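Local coordinates for protein Bacint_00347 (Bacteroides intestinalis DSM 17393, PDB 5MUM) that is a beta-propeller glycoside hydrolase, probably acting as a rhamnosidase that cleaves rhamnose-containing glycans, at residues L28-N33 against P424-E429. Sequence-based numbering, arbitrary orientation.
Sequences LVEVGN and PVYVLE
L28 lies over one face of the Y426 ring in a CH-pi contact: CG stands 3.9 Å from the ring centroid, 28° off the normal and offset toward the rim. CD2 reaches on toward CE1, while CD1 turns the other way and meets CG of L428 at 3.7 Å, wedging L28 between ring and leucine. The Y426 ring takes this course because its CG is anti to the carbonyl carbon (chi1 -59°), which sends it back along the sheet past E30. There E30 CB is 3.8 Å from Y426 CE1, and the extended glutamate brings OE2 against CB and CG of the P424 ring, its carboxylate turned 41° from the Y426 ring plane. A water 2.7 Å from Y426 OH also donates a weak hydrogen bond to E30 OE1.

V29, V425 and V427 occupy the other face. V29 CG2 lies against the carboxylate of E429, which forms salt bridges with R27 and R73. V31 packs against V425, and its CG2 meets V427 CG2 at 4.1 Å. V31 and V425 also touch I59 and Y61 of the neighbouring sheet, and W80 packs on V29 and V427.

Between the faces, V29 and V427 exchange two backbone hydrogen bonds, V29 N to V427 O being 2.7 Å. Farther along, V31 N reaches V425 O at 2.8 Å but V425 N bonds to G32 O at 2.7 Å; two residues thus face one, a beta bulge that turns V31 CB toward the partner strand.

N-terminal strand 27-34 edges a sheet with C-terminal strands 423-429 and 403-407, consistent with ring closure by pairing the chain ends, as in many propellers: backbone bonds join the contact, with apolar contacts on both faces, one water joining E30 and Y426, and the salt-bridged E429 carboxylate beside V29.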
loop_
_atom_site.group_PDB
_atom_site.type_symbol
_atom_site.label_atom_id
_atom_site.label_comp_id
_atom_site.label_asym_id
_atom_site.label_seq_id
_atom_site.Cartn_x
_atom_site.Cartn_y
_atom_site.Cartn_z
ATOM N N LEU A 28 -15.434 1.581 15.638
ATOM C CA LEU A 28 -15.723 1.906 14.249
ATOM C C LEU A 28 -16.174 3.358 14.222
ATOM O O LEU A 28 -17.201 3.668 14.783
ATOM C CB LEU A 28 -16.832 0.986 13.768
ATOM C CG LEU A 28 -16.893 0.573 12.330
ATOM C CD1 LEU A 28 -15.617 -0.088 11.838
ATOM C CD2 LEU A 28 -18.085 -0.358 12.169
ATOM N N VAL A 29 -15.406 4.244 13.605
ATOM C CA VAL A 29 -15.740 5.671 13.584
ATOM C C VAL A 29 -16.232 6.029 12.205
ATOM O O VAL A 29 -15.456 6.034 11.231
ATOM C CB VAL A 29 -14.513 6.528 13.948
ATOM C CG1 VAL A 29 -14.861 8.016 13.946
ATOM C CG2 VAL A 29 -13.944 6.096 15.285
ATOM N N GLU A 30 -17.510 6.372 12.105
ATOM C CA GLU A 30 -18.089 6.691 10.809
ATOM C C GLU A 30 -17.559 8.015 10.277
ATOM O O GLU A 30 -17.392 8.980 11.038
ATOM C CB GLU A 30 -19.621 6.696 10.907
ATOM C CG GLU A 30 -20.331 6.847 9.569
ATOM C CD GLU A 30 -21.815 6.485 9.663
ATOM O OE1 GLU A 30 -22.326 6.293 10.792
ATOM O OE2 GLU A 30 -22.468 6.356 8.613
ATOM N N VAL A 31 -17.271 8.043 8.980
ATOM C CA VAL A 31 -16.771 9.227 8.326
ATOM C C VAL A 31 -17.868 9.815 7.456
ATOM O O VAL A 31 -18.311 10.945 7.669
ATOM C CB VAL A 31 -15.522 8.919 7.484
ATOM C CG1 VAL A 31 -14.995 10.185 6.824
ATOM C CG2 VAL A 31 -14.456 8.269 8.351
ATOM N N GLY A 32 -18.305 9.057 6.463
ATOM C CA GLY A 32 -19.259 9.553 5.476
ATOM C C GLY A 32 -19.412 8.506 4.401
ATOM O O GLY A 32 -18.614 7.553 4.338
ATOM N N ASN A 33 -20.408 8.676 3.537
ATOM C CA ASN A 33 -20.718 7.671 2.536
ATOM C C ASN A 33 -19.755 7.769 1.368
ATOM O O ASN A 33 -19.453 8.871 0.896
ATOM C CB ASN A 33 -22.153 7.809 2.049
ATOM C CG ASN A 33 -23.187 7.330 3.068
ATOM O OD1 ASN A 33 -22.890 6.640 4.044
ATOM N ND2 ASN A 33 -24.445 7.664 2.792
ATOM N N PRO A 424 -21.148 3.554 4.062
ATOM C CA PRO A 424 -20.344 4.364 4.948
ATOM C C PRO A 424 -18.863 3.956 4.956
ATOM O O PRO A 424 -18.537 2.756 5.042
ATOM C CB PRO A 424 -20.931 4.086 6.318
ATOM C CG PRO A 424 -22.300 3.523 6.089
ATOM C CD PRO A 424 -22.336 2.964 4.724
ATOM N N VAL A 425 -18.004 4.962 4.881
ATOM C CA VAL A 425 -16.584 4.830 5.189
ATOM C C VAL A 425 -16.395 4.938 6.689
ATOM O O VAL A 425 -16.952 5.828 7.338
ATOM C CB VAL A 425 -15.777 5.920 4.453
ATOM C CG1 VAL A 425 -14.309 5.936 4.868
ATOM C CG2 VAL A 425 -15.908 5.722 2.958
ATOM N N TYR A 426 -15.610 4.029 7.253
ATOM C CA TYR A 426 -15.253 4.073 8.657
ATOM C C TYR A 426 -13.764 4.111 8.820
ATOM O O TYR A 426 -13.028 3.614 7.965
ATOM C CB TYR A 426 -15.730 2.820 9.375
ATOM C CG TYR A 426 -17.205 2.569 9.338
ATOM C CD1 TYR A 426 -18.059 3.165 10.271
ATOM C CD2 TYR A 426 -17.755 1.707 8.386
ATOM C CE1 TYR A 426 -19.427 2.911 10.255
ATOM C CE2 TYR A 426 -19.108 1.463 8.353
ATOM C CZ TYR A 426 -19.935 2.067 9.283
ATOM O OH TYR A 426 -21.261 1.790 9.226
ATOM N N VAL A 427 -13.314 4.670 9.929
ATOM C CA VAL A 427 -12.004 4.347 10.446
ATOM C C VAL A 427 -12.251 3.352 11.553
ATOM O O VAL A 427 -12.999 3.638 12.484
ATOM C CB VAL A 427 -11.246 5.562 10.979
ATOM C CG1 VAL A 427 -9.918 5.134 11.600
ATOM C CG2 VAL A 427 -11.041 6.544 9.842
ATOM N N LEU A 428 -11.632 2.184 11.438
ATOM C CA LEU A 428 -11.708 1.142 12.448
ATOM C C LEU A 428 -10.438 1.287 13.286
ATOM O O LEU A 428 -9.326 1.104 12.784
ATOM C CB LEU A 428 -11.823 -0.239 11.798
ATOM C CG LEU A 428 -12.300 -1.397 12.710
ATOM C CD1 LEU A 428 -12.505 -2.648 11.885
ATOM C CD2 LEU A 428 -11.329 -1.709 13.804
ATOM N N GLU A 429 -10.622 1.660 14.558
ATOM C CA GLU A 429 -9.539 1.791 15.518
ATOM C C GLU A 429 -9.421 0.445 16.233
ATOM O O GLU A 429 -10.310 0.057 16.955
ATOM C CB GLU A 429 -9.863 2.919 16.483
ATOM C CG GLU A 429 -10.213 4.245 15.782
ATOM C CD GLU A 429 -10.505 5.365 16.763
ATOM O OE1 GLU A 429 -10.815 5.052 17.936
ATOM O OE2 GLU A 429 -10.470 6.559 16.383
HETATM O O HOH W 1 -23.075 3.565 10.119
#